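Local coordinates for protein monooxygenase (Agrobacterium tumefaciens, PDB 2I7G) that probably acts as a flavin-dependent monooxygenase of the luciferase-like family, oxidising a substrate that has not been identified, at residues D64-E70 and I95-V101; S82-A86 and Q115-V119; A127-G132 and L194-A199. One frame throughout, in Å; residues are numbered along the deposited sequence.

Interaction 1. Residues D64-E70 and I95-V101; sequences DVFGLGE and IRLTSAV
Val65 and Arg96, then Phe66 and Leu97, then Gly67 and Thr98 pair in parallel register, with strand axes 4.6 Å apart at closest and inclined by 25°. The rungs include Phe66 N to Arg96 O at 2.8 Å and Leu68 N to Thr98 O at 3.0 Å. CG1 of Val65 meets CG2 of Thr98 at 3.7 Å, the two side chains crossing obliquely. Thr98 places OG1 anti to its backbone N (chi1 -178°). From there OG1 reaches Ser99 O at 2.7 Å, leaving CG2 facing CA of Gly67. The two strands belong to a beta-alpha-beta unit of the TIM barrel, joined through helix 81-89. Val65, Arg96 and Thr98 point to one face of the sheet. Phe66 and Leu97 point to the other, which the helices cover. There Ile95 CD1 sits at the edge of the Phe66 ring and 3.9 Å from Phe66 CB, while helix 40-60 packs on the ring. The peptide between Ala100 and Val101 is cis; non-prolyl cis peptides are known in this family. Across from it, Glu70 N donates to Val101 O at 3.0 Å. The Glu70 carboxylate is hydrogen-bonded to His72 and Val103 N, and salt-bridged to Arg111 of the second subunit.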
ATOM      1  N   ASP B  64       8.874 -11.783 -16.751  1.00 22.86           N
ATOM      2  CA  ASP B  64       9.915 -11.024 -16.038  1.00 22.75           C
ATOM      3  C   ASP B  64       9.403  -9.871 -15.218  1.00 22.07           C
ATOM      4  O   ASP B  64      10.016  -9.513 -14.217  1.00 22.04           O
ATOM      5  CB  ASP B  64      10.958 -10.515 -17.034  1.00 23.88           C
ATOM      6  CG  ASP B  64      11.666 -11.667 -17.741  1.00 28.02           C
ATOM      7  OD1 ASP B  64      12.279 -12.506 -17.030  1.00 25.56           O
ATOM      8  OD2 ASP B  64      11.568 -11.751 -18.982  1.00 26.39           O
ATOM      9  N   VAL B  65       8.301  -9.256 -15.663  1.00 21.01           N
ATOM     10  CA  VAL B  65       7.820  -8.010 -15.048  1.00 22.09           C
ATOM     11  C   VAL B  65       6.307  -7.989 -15.112  1.00 22.10           C
ATOM     12  O   VAL B  65       5.723  -8.424 -16.112  1.00 22.02           O
ATOM     13  CB  VAL B  65       8.299  -6.760 -15.857  1.00 22.47           C
ATOM     14  CG1 VAL B  65       7.724  -5.463 -15.244  1.00 23.09           C
ATOM     15  CG2 VAL B  65       9.815  -6.731 -15.985  1.00 24.91           C
ATOM     16  N   PHE B  66       5.684  -7.468 -14.051  1.00 20.93           N
ATOM     17  CA  PHE B  66       4.260  -7.164 -14.097  1.00 20.87           C
ATOM     18  C   PHE B  66       4.027  -5.745 -13.557  1.00 22.43           C
ATOM     19  O   PHE B  66       4.492  -5.410 -12.428  1.00 21.96           O
ATOM     20  CB  PHE B  66       3.481  -8.215 -13.263  1.00 21.23           C
ATOM     21  CG  PHE B  66       2.002  -8.348 -13.645  1.00 22.50           C
ATOM     22  CD1 PHE B  66       1.539  -9.534 -14.244  1.00 24.99           C
ATOM     23  CD2 PHE B  66       1.117  -7.308 -13.419  1.00 26.64           C
ATOM     24  CE1 PHE B  66       0.198  -9.689 -14.612  1.00 24.86           C
ATOM     25  CE2 PHE B  66      -0.250  -7.414 -13.786  1.00 25.10           C
ATOM     26  CZ  PHE B  66      -0.712  -8.624 -14.396  1.00 23.94           C
ATOM     27  N   GLY B  67       3.327  -4.942 -14.357  1.00 21.91           N
ATOM     28  CA  GLY B  67       2.999  -3.537 -13.994  1.00 21.59           C
ATOM     29  C   GLY B  67       1.530  -3.264 -13.731  1.00 22.11           C
ATOM     30  O   GLY B  67       0.648  -3.832 -14.407  1.00 22.67           O
ATOM     31  N   LEU B  68       1.244  -2.361 -12.777  1.00 20.92           N
ATOM     32  CA  LEU B  68      -0.149  -1.955 -12.503  1.00 22.07           C
ATOM     33  C   LEU B  68      -0.192  -0.422 -12.563  1.00 23.09           C
ATOM     34  O   LEU B  68       0.670   0.264 -11.942  1.00 23.06           O
ATOM     35  CB  LEU B  68      -0.580  -2.354 -11.104  1.00 22.49           C
ATOM     36  CG  LEU B  68      -0.482  -3.832 -10.774  1.00 25.79           C
ATOM     37  CD1 LEU B  68      -0.995  -4.022  -9.343  1.00 25.02           C
ATOM     38  CD2 LEU B  68      -1.374  -4.684 -11.714  1.00 30.19           C
ATOM     39  N   GLY B  69      -1.147   0.095 -13.330  1.00 23.05           N
ATOM     40  CA  GLY B  69      -1.277   1.546 -13.506  1.00 24.66           C
ATOM     41  C   GLY B  69      -2.243   2.179 -12.533  1.00 26.43           C
ATOM     42  O   GLY B  69      -3.178   1.535 -12.043  1.00 29.16           O
ATOM     43  N   GLU B  70      -1.985   3.451 -12.227  1.00 25.24           N
ATOM     44  CA  GLU B  70      -2.829   4.227 -11.308  1.00 23.82           C
ATOM     45  C   GLU B  70      -3.897   4.986 -12.087  1.00 23.88           C
ATOM     46  O   GLU B  70      -3.570   5.752 -12.991  1.00 23.24           O
ATOM     47  CB  GLU B  70      -1.945   5.271 -10.601  1.00 23.41           C
ATOM     48  CG  GLU B  70      -2.709   6.206  -9.633  1.00 22.63           C
ATOM     49  CD  GLU B  70      -1.856   7.356  -9.074  1.00 24.39           C
ATOM     50  OE1 GLU B  70      -0.608   7.388  -9.310  1.00 24.47           O
ATOM     51  OE2 GLU B  70      -2.465   8.228  -8.419  1.00 25.58           O
ATOM     52  N   ILE B  95       8.982 -12.704 -10.401  1.00 21.52           N
ATOM     53  CA  ILE B  95       8.570 -11.582 -11.251  1.00 21.50           C
ATOM     54  C   ILE B  95       8.838 -10.214 -10.605  1.00 21.63           C
ATOM     55  O   ILE B  95       8.640 -10.036  -9.400  1.00 23.40           O
ATOM     56  CB  ILE B  95       7.086 -11.752 -11.664  1.00 20.20           C
ATOM     57  CG1 ILE B  95       6.738 -10.906 -12.899  1.00 21.85           C
ATOM     58  CG2 ILE B  95       6.153 -11.532 -10.487  1.00 21.91           C
ATOM     59  CD1 ILE B  95       5.511 -11.471 -13.625  1.00 21.34           C
ATOM     60  N   ARG B  96       9.319  -9.267 -11.399  1.00 21.35           N
ATOM     61  CA  ARG B  96       9.480  -7.934 -10.888  1.00 22.05           C
ATOM     62  C   ARG B  96       8.151  -7.203 -10.874  1.00 22.30           C
ATOM     63  O   ARG B  96       7.267  -7.463 -11.706  1.00 23.79           O
ATOM     64  CB  ARG B  96      10.586  -7.201 -11.619  1.00 23.12           C
ATOM     65  CG  ARG B  96      11.928  -7.959 -11.359  1.00 25.52           C
ATOM     66  CD  ARG B  96      13.156  -7.256 -11.796  1.00 27.85           C
ATOM     67  NE  ARG B  96      13.269  -5.936 -11.209  1.00 29.04           N
ATOM     68  CZ  ARG B  96      13.945  -5.671 -10.092  1.00 27.67           C
ATOM     69  NH1 ARG B  96      14.568  -6.641  -9.405  1.00 26.15           N
ATOM     70  NH2 ARG B  96      13.976  -4.429  -9.658  1.00 28.44           N
ATOM     71  N   LEU B  97       8.003  -6.298  -9.925  1.00 21.55           N
ATOM     72  CA  LEU B  97       6.680  -5.709  -9.630  1.00 21.05           C
ATOM     73  C   LEU B  97       6.768  -4.182  -9.729  1.00 22.41           C
ATOM     74  O   LEU B  97       7.492  -3.533  -8.923  1.00 21.48           O
ATOM     75  CB  LEU B  97       6.254  -6.104  -8.201  1.00 20.54           C
ATOM     76  CG  LEU B  97       6.009  -7.635  -8.013  1.00 21.89           C
ATOM     77  CD1 LEU B  97       5.894  -7.923  -6.507  1.00 23.83           C
ATOM     78  CD2 LEU B  97       4.779  -8.124  -8.795  1.00 21.85           C
ATOM     79  N   THR B  98       6.055  -3.605 -10.685  1.00 21.18           N
ATOM     80  CA  THR B  98       6.242  -2.146 -10.954  1.00 21.91           C
ATOM     81  C   THR B  98       4.896  -1.430 -11.047  1.00 20.93           C
ATOM     82  O   THR B  98       3.883  -2.025 -11.438  1.00 21.79           O
ATOM     83  CB  THR B  98       7.080  -1.869 -12.254  1.00 23.12           C
ATOM     84  OG1 THR B  98       7.290  -0.464 -12.453  1.00 23.21           O
ATOM     85  CG2 THR B  98       6.395  -2.450 -13.514  1.00 23.47           C
ATOM     86  N   SER B  99       4.889  -0.149 -10.709  1.00 20.72           N
ATOM     87  CA  SER B  99       3.767   0.683 -11.204  1.00 20.97           C
ATOM     88  C   SER B  99       3.932   0.884 -12.742  1.00 21.96           C
ATOM     89  O   SER B  99       5.031   0.736 -13.279  1.00 21.95           O
ATOM     90  CB  SER B  99       3.711   2.025 -10.479  1.00 21.53           C
ATOM     91  OG  SER B  99       4.951   2.709 -10.562  1.00 21.89           O
ATOM     92  N   ALA B 100       2.849   1.230 -13.423  1.00 22.41           N
ATOM     93  CA  ALA B 100       2.866   1.430 -14.887  1.00 22.72           C
ATOM     94  C   ALA B 100       1.593   2.203 -15.285  1.00 23.35           C
ATOM     95  O   ALA B 100       0.771   1.674 -16.021  1.00 25.42           O
ATOM     96  CB  ALA B 100       2.941   0.015 -15.613  1.00 22.55           C
ATOM     97  N   VAL B 101       1.402   3.429 -14.777  1.00 22.07           N
ATOM     98  CA  VAL B 101       2.458   4.251 -14.137  1.00 23.04           C
ATOM     99  C   VAL B 101       1.971   4.763 -12.790  1.00 23.22           C
ATOM    100  O   VAL B 101       0.770   4.677 -12.467  1.00 24.10           O
ATOM    101  CB  VAL B 101       2.823   5.522 -15.005  1.00 23.40           C
ATOM    102  CG1 VAL B 101       3.183   5.074 -16.412  1.00 23.46           C
ATOM    103  CG2 VAL B 101       1.635   6.502 -15.062  1.00 25.81           C
TER
HETATM  104  O   HOH W   1      -1.434   4.433 -15.186  1.00 26.33           O

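Interaction 2. Residues S82-A86 and Q115-V119; sequences STVLA and QFSTV
Ser82 and Phe116 meet where two neighbouring outer helices of the TIM barrel, 81-89 and 109-122, run side by side. The short helical segments are nearly parallel, at 10°, with axes 9.2 Å apart. The small side chain of Ser82 lets the Phe116 ring come in close. Ser82 CB lies over one face of the ring, offset toward the rim, in a CH-pi contact of 4.0 Å to the centroid. Leu85 slants past the same ring and brings CD1 to 3.8 Å from CE1 of Phe116. One turn on, Val119 is the main bump from the other helix. Its CG2 settles into the shallow hollow between Ser82 and Ala86, 3.5 Å from the carbonyl O of Ser82. Its second branch, CG1, lies against CB of Leu85 at 4.1 Å. Leu85 also touches Leu97 and Phe116 touches Ser99, so the helix pair lies against the barrel wall. The second subunit packs nearby, with its own Gln115 on Gln115 and its Ala86 on Thr83. At the polar end the Ser82 hydroxyl sits between backbone N and carbonyl carbon (chi1 60°), which puts OG 3.0 Å from OE1 of Gln115.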
ATOM      1  N   SER B  82       0.915   0.537  -5.516  1.00 22.50           N
ATOM      2  CA  SER B  82       1.800  -0.039  -4.480  1.00 22.53           C
ATOM      3  C   SER B  82       1.040  -0.957  -3.502  1.00 22.61           C
ATOM      4  O   SER B  82       1.577  -1.995  -3.064  1.00 23.13           O
ATOM      5  CB  SER B  82       2.523   1.092  -3.714  1.00 21.92           C
ATOM      6  OG  SER B  82       1.595   1.972  -3.072  1.00 22.62           O
ATOM      7  N   THR B  83      -0.197  -0.579  -3.154  1.00 21.61           N
ATOM      8  CA  THR B  83      -0.998  -1.377  -2.209  1.00 21.33           C
ATOM      9  C   THR B  83      -1.260  -2.786  -2.796  1.00 22.23           C
ATOM     10  O   THR B  83      -1.074  -3.809  -2.136  1.00 21.86           O
ATOM     11  CB  THR B  83      -2.320  -0.647  -1.810  1.00 21.93           C
ATOM     12  OG1 THR B  83      -2.013   0.702  -1.362  1.00 20.77           O
ATOM     13  CG2 THR B  83      -3.047  -1.427  -0.698  1.00 19.99           C
ATOM     14  N   VAL B  84      -1.691  -2.825  -4.061  1.00 21.87           N
ATOM     15  CA  VAL B  84      -1.901  -4.088  -4.727  1.00 21.42           C
ATOM     16  C   VAL B  84      -0.580  -4.891  -4.952  1.00 20.77           C
ATOM     17  O   VAL B  84      -0.580  -6.136  -4.773  1.00 19.87           O
ATOM     18  CB  VAL B  84      -2.736  -3.906  -6.048  1.00 20.54           C
ATOM     19  CG1 VAL B  84      -2.999  -5.277  -6.633  1.00 21.40           C
ATOM     20  CG2 VAL B  84      -4.085  -3.191  -5.752  1.00 21.08           C
ATOM     21  N   LEU B  85       0.513  -4.201  -5.285  1.00 21.23           N
ATOM     22  CA  LEU B  85       1.819  -4.858  -5.544  1.00 20.99           C
ATOM     23  C   LEU B  85       2.321  -5.506  -4.256  1.00 20.97           C
ATOM     24  O   LEU B  85       3.018  -6.513  -4.302  1.00 20.55           O
ATOM     25  CB  LEU B  85       2.864  -3.887  -6.126  1.00 21.05           C
ATOM     26  CG  LEU B  85       2.501  -3.365  -7.550  1.00 22.81           C
ATOM     27  CD1 LEU B  85       3.450  -2.260  -7.962  1.00 25.48           C
ATOM     28  CD2 LEU B  85       2.438  -4.553  -8.613  1.00 23.11           C
ATOM     29  N   ALA B  86       2.002  -4.907  -3.109  1.00 20.36           N
ATOM     30  CA  ALA B  86       2.331  -5.550  -1.802  1.00 21.67           C
ATOM     31  C   ALA B  86       1.730  -6.939  -1.689  1.00 20.77           C
ATOM     32  O   ALA B  86       2.375  -7.892  -1.211  1.00 22.06           O
ATOM     33  CB  ALA B  86       1.873  -4.681  -0.624  1.00 21.97           C
ATOM     34  N   GLN B 115       6.142   3.513   0.211  1.00 20.33           N
ATOM     35  CA  GLN B 115       5.278   2.426  -0.232  1.00 20.81           C
ATOM     36  C   GLN B 115       6.031   1.402  -1.098  1.00 21.45           C
ATOM     37  O   GLN B 115       5.999   0.183  -0.832  1.00 20.35           O
ATOM     38  CB  GLN B 115       4.049   2.989  -0.962  1.00 20.93           C
ATOM     39  CG  GLN B 115       3.053   3.753  -0.029  1.00 21.93           C
ATOM     40  CD  GLN B 115       2.230   4.766  -0.843  1.00 27.36           C
ATOM     41  OE1 GLN B 115       2.189   4.699  -2.072  1.00 27.83           O
ATOM     42  NE2 GLN B 115       1.611   5.725  -0.151  1.00 24.60           N
ATOM     43  N   PHE B 116       6.786   1.891  -2.081  1.00 21.54           N
ATOM     44  CA  PHE B 116       7.521   0.964  -2.956  1.00 22.19           C
ATOM     45  C   PHE B 116       8.740   0.335  -2.245  1.00 21.47           C
ATOM     46  O   PHE B 116       9.100  -0.800  -2.577  1.00 22.35           O
ATOM     47  CB  PHE B 116       7.906   1.628  -4.272  1.00 21.87           C
ATOM     48  CG  PHE B 116       6.749   1.747  -5.220  1.00 23.07           C
ATOM     49  CD1 PHE B 116       6.522   0.749  -6.171  1.00 24.03           C
ATOM     50  CD2 PHE B 116       5.864   2.819  -5.124  1.00 23.69           C
ATOM     51  CE1 PHE B 116       5.381   0.855  -7.057  1.00 26.80           C
ATOM     52  CE2 PHE B 116       4.752   2.958  -6.011  1.00 23.97           C
ATOM     53  CZ  PHE B 116       4.513   1.953  -6.968  1.00 26.40           C
ATOM     54  N   SER B 117       9.351   1.044  -1.282  0.50 21.60           N
ATOM     55  CA  SER B 117      10.408   0.453  -0.441  0.50 20.88           C
ATOM     56  C   SER B 117       9.811  -0.704   0.384  0.50 20.86           C
ATOM     57  O   SER B 117      10.437  -1.746   0.563  0.50 21.03           O
ATOM     58  CB  SER B 117      11.058   1.509   0.468  0.50 19.60           C
ATOM     59  OG  SER B 117      11.884   2.371  -0.297  0.50 18.96           O
ATOM     60  N   THR B 118       8.574  -0.525   0.856  1.00 19.94           N
ATOM     61  CA  THR B 118       7.889  -1.593   1.602  1.00 19.88           C
ATOM     62  C   THR B 118       7.631  -2.808   0.680  1.00 20.23           C
ATOM     63  O   THR B 118       7.883  -3.949   1.052  1.00 19.90           O
ATOM     64  CB  THR B 118       6.618  -1.040   2.255  1.00 19.53           C
ATOM     65  OG1 THR B 118       6.984   0.003   3.180  1.00 20.07           O
ATOM     66  CG2 THR B 118       5.923  -2.148   3.060  1.00 20.49           C
ATOM     67  N   VAL B 119       7.191  -2.544  -0.548  1.00 19.94           N
ATOM     68  CA  VAL B 119       6.967  -3.632  -1.524  1.00 20.88           C
ATOM     69  C   VAL B 119       8.312  -4.313  -1.794  1.00 20.60           C
ATOM     70  O   VAL B 119       8.379  -5.552  -1.920  1.00 21.68           O
ATOM     71  CB  VAL B 119       6.392  -3.081  -2.829  1.00 20.71           C
ATOM     72  CG1 VAL B 119       6.270  -4.223  -3.844  1.00 21.78           C
ATOM     73  CG2 VAL B 119       4.976  -2.509  -2.598  1.00 22.04           C
TER

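Interaction 3. Residues A127-G132 and L194-A199; sequences AEIMAG and LPVWIA
Glu128 turns CG anti to its carbonyl carbon (chi1 -53°) and stays extended beyond it, while Trp197 takes a similar first torsion (chi1 -74°). The two side chains therefore lie side by side and point the same way. Their carboxylate and indole planes are only 13° apart. OE1 of Glu128 comes within 3.4 Å of Trp197 NE1, but the angle is too poor for a hydrogen bond. A water fills the role instead. It lies in the indole plane at its edge, accepts from Trp197 NE1 at 3.0 Å and donates weakly to Glu128 OE2. Pro195 crosses the glutamate at about a right angle, with its CG 3.8 Å from Glu128 CG. Behind these groups, strands 127-131 and 196-200 are adjacent parallel staves of the TIM barrel. Their ladder includes Trp197 N to Ile129 O and Ala131 N to Trp197 O, both 2.8 Å. On the face of Met130 and Trp197, Met130, here selenomethionine, runs extended as far as SE, which lies 3.9 Å from Ala199 CB. On the face of Ile129, Val196 and Ala131, helices 109-122 and 150-166 cover the sheet. The buried Glu128 carboxylate also forms salt bridges with Arg96, through OE2, and Arg329, through OE1. Two arginines and a water thus contact it, and the positive charges would be expected to favour its ionised form within the barrel.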
ATOM      1  N   ALA B 127      10.863  -4.698  -6.435  1.00 21.89           N
ATOM      2  CA  ALA B 127      10.019  -3.524  -6.739  1.00 22.35           C
ATOM      3  C   ALA B 127      10.675  -2.517  -7.696  1.00 21.32           C
ATOM      4  O   ALA B 127      11.923  -2.353  -7.704  1.00 23.55           O
ATOM      5  CB  ALA B 127       9.545  -2.783  -5.423  1.00 22.77           C
ATOM      6  N   GLU B 128       9.815  -1.828  -8.452  1.00 22.66           N
ATOM      7  CA  GLU B 128      10.229  -0.710  -9.305  1.00 23.25           C
ATOM      8  C   GLU B 128       9.093   0.301  -9.378  1.00 23.35           C
ATOM      9  O   GLU B 128       7.887  -0.020  -9.123  1.00 20.76           O
ATOM     10  CB  GLU B 128      10.559  -1.187 -10.751  1.00 22.29           C
ATOM     11  CG  GLU B 128      11.563  -2.316 -10.858  1.00 25.03           C
ATOM     12  CD  GLU B 128      11.919  -2.633 -12.289  1.00 27.74           C
ATOM     13  OE1 GLU B 128      11.280  -2.056 -13.213  1.00 31.05           O
ATOM     14  OE2 GLU B 128      12.821  -3.476 -12.467  1.00 28.65           O
ATOM     15  N   ILE B 129       9.481   1.529  -9.715  1.00 23.04           N
ATOM     16  CA  ILE B 129       8.515   2.615  -9.930  1.00 23.36           C
ATOM     17  C   ILE B 129       8.635   3.046 -11.392  1.00 23.50           C
ATOM     18  O   ILE B 129       9.755   3.272 -11.872  1.00 23.98           O
ATOM     19  CB  ILE B 129       8.838   3.851  -9.027  1.00 22.60           C
ATOM     20  CG1 ILE B 129       8.713   3.472  -7.538  1.00 24.77           C
ATOM     21  CG2 ILE B 129       7.903   5.025  -9.432  1.00 23.88           C
ATOM     22  CD1 ILE B 129       9.380   4.533  -6.563  1.00 24.78           C
HETATM   23  N   MSE B 130       7.501   3.142 -12.099  1.00 22.89           N
HETATM   24  CA  MSE B 130       7.511   3.782 -13.421  1.00 24.48           C
HETATM   25  C   MSE B 130       6.665   5.037 -13.318  1.00 24.07           C
HETATM   26  O   MSE B 130       5.439   4.964 -13.110  1.00 24.87           O
HETATM   27  CB  MSE B 130       6.992   2.835 -14.513  1.00 23.40           C
HETATM   28  CG  MSE B 130       6.998   3.497 -15.871  1.00 23.68           C
HETATM   29 SE   MSE B 130       5.961   2.418 -17.180  0.65 29.96          SE
HETATM   30  CE  MSE B 130       6.466   0.602 -16.676  1.00 30.19           C
ATOM     31  N   ALA B 131       7.337   6.183 -13.372  1.00 23.20           N
ATOM     32  CA  ALA B 131       6.651   7.458 -13.157  1.00 23.33           C
ATOM     33  C   ALA B 131       6.261   8.061 -14.511  1.00 24.32           C
ATOM     34  O   ALA B 131       7.060   8.068 -15.467  1.00 23.67           O
ATOM     35  CB  ALA B 131       7.549   8.393 -12.422  1.00 23.77           C
ATOM     36  N   GLY B 132       5.055   8.584 -14.590  1.00 23.86           N
ATOM     37  CA  GLY B 132       4.647   9.255 -15.809  1.00 25.45           C
ATOM     38  C   GLY B 132       3.390  10.080 -15.662  1.00 25.49           C
ATOM     39  O   GLY B 132       2.797  10.182 -14.580  1.00 24.80           O
ATOM     40  N   LEU B 194      16.569   1.680  -5.850  0.50 29.34           N
ATOM     41  CA  LEU B 194      15.217   1.321  -6.292  0.50 28.29           C
ATOM     42  C   LEU B 194      15.065   1.787  -7.753  0.50 27.38           C
ATOM     43  O   LEU B 194      15.170   2.988  -8.014  0.50 27.18           O
ATOM     44  CB  LEU B 194      14.185   2.015  -5.395  0.50 28.05           C
ATOM     45  CG  LEU B 194      12.701   1.600  -5.402  0.50 28.42           C
ATOM     46  CD1 LEU B 194      12.499   0.179  -4.883  0.50 29.22           C
ATOM     47  CD2 LEU B 194      11.863   2.569  -4.575  0.50 28.24           C
ATOM     48  N   PRO B 195      14.846   0.856  -8.710  1.00 27.01           N
ATOM     49  CA  PRO B 195      14.712   1.337 -10.096  1.00 26.53           C
ATOM     50  C   PRO B 195      13.541   2.318 -10.272  1.00 25.79           C
ATOM     51  O   PRO B 195      12.426   2.122  -9.707  1.00 26.10           O
ATOM     52  CB  PRO B 195      14.542   0.052 -10.925  1.00 26.80           C
ATOM     53  CG  PRO B 195      14.999  -1.066  -9.985  1.00 28.39           C
ATOM     54  CD  PRO B 195      14.680  -0.611  -8.621  1.00 28.09           C
ATOM     55  N   VAL B 196      13.842   3.410 -10.974  1.00 23.61           N
ATOM     56  CA  VAL B 196      12.837   4.382 -11.361  1.00 23.79           C
ATOM     57  C   VAL B 196      12.922   4.539 -12.888  1.00 23.07           C
ATOM     58  O   VAL B 196      13.987   4.894 -13.421  1.00 24.07           O
ATOM     59  CB  VAL B 196      13.045   5.730 -10.663  1.00 23.98           C
ATOM     60  CG1 VAL B 196      12.051   6.772 -11.220  1.00 25.04           C
ATOM     61  CG2 VAL B 196      12.862   5.547  -9.134  1.00 21.46           C
ATOM     62  N   TRP B 197      11.833   4.192 -13.552  1.00 22.56           N
ATOM     63  CA  TRP B 197      11.684   4.358 -15.005  1.00 23.25           C
ATOM     64  C   TRP B 197      10.793   5.555 -15.273  1.00 22.75           C
ATOM     65  O   TRP B 197       9.896   5.847 -14.494  1.00 24.39           O
ATOM     66  CB  TRP B 197      10.973   3.127 -15.619  1.00 23.38           C
ATOM     67  CG  TRP B 197      11.838   1.906 -15.693  1.00 24.24           C
ATOM     68  CD1 TRP B 197      12.313   1.154 -14.636  1.00 25.02           C
ATOM     69  CD2 TRP B 197      12.300   1.269 -16.882  1.00 21.77           C
ATOM     70  NE1 TRP B 197      13.062   0.104 -15.119  1.00 25.40           N
ATOM     71  CE2 TRP B 197      13.059   0.148 -16.489  1.00 24.47           C
ATOM     72  CE3 TRP B 197      12.172   1.557 -18.256  1.00 23.90           C
ATOM     73  CZ2 TRP B 197      13.696  -0.690 -17.414  1.00 26.05           C
ATOM     74  CZ3 TRP B 197      12.797   0.709 -19.177  1.00 24.67           C
ATOM     75  CH2 TRP B 197      13.544  -0.404 -18.744  1.00 24.82           C
ATOM     76  N   ILE B 198      11.004   6.216 -16.409  1.00 22.14           N
ATOM     77  CA  ILE B 198      10.168   7.303 -16.836  1.00 22.33           C
ATOM     78  C   ILE B 198       9.315   6.814 -18.029  1.00 22.98           C
ATOM     79  O   ILE B 198       9.851   6.415 -19.081  1.00 23.43           O
ATOM     80  CB  ILE B 198      11.010   8.541 -17.236  1.00 23.17           C
ATOM     81  CG1 ILE B 198      11.878   9.007 -16.069  1.00 23.12           C
ATOM     82  CG2 ILE B 198      10.102   9.673 -17.763  1.00 24.76           C
ATOM     83  CD1 ILE B 198      11.163   9.223 -14.763  1.00 23.13           C
ATOM     84  N   ALA B 199       8.002   6.865 -17.868  1.00 22.97           N
ATOM     85  CA  ALA B 199       7.074   6.563 -18.977  1.00 23.13           C
ATOM     86  C   ALA B 199       6.910   7.791 -19.855  1.00 24.93           C
ATOM     87  O   ALA B 199       6.680   8.906 -19.361  1.00 24.39           O
ATOM     88  CB  ALA B 199       5.705   6.100 -18.430  1.00 25.25           C
TER
HETATM   89  O   HOH W   2      14.817  -1.963 -13.781  1.00 31.23           O

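Overall arrangement
Interactions 1 and 3 are parts of one barrel wall, and interaction 2 joins two helices outside it. Interactions 1 and 3 continue the same sheet, since strands 96-99 and 127-131 are neighbours; their centres are about 9 Å apart. Leu97 O lies 2.9 Å from Glu128 N, a probable hydrogen bond between them. The centre of interaction 2 is about 11 Å from that of interaction 1 and 13 Å from that of interaction 3. Phe116 is shared ground: its CZ is 3.6 Å from Ser99 CB, and its CG is 3.5 Å from Ile129 CG1. At the Gly132 end of segment 127-132, a sulfate, probably from the crystallisation liquor, lies nearby and may mark a pocket.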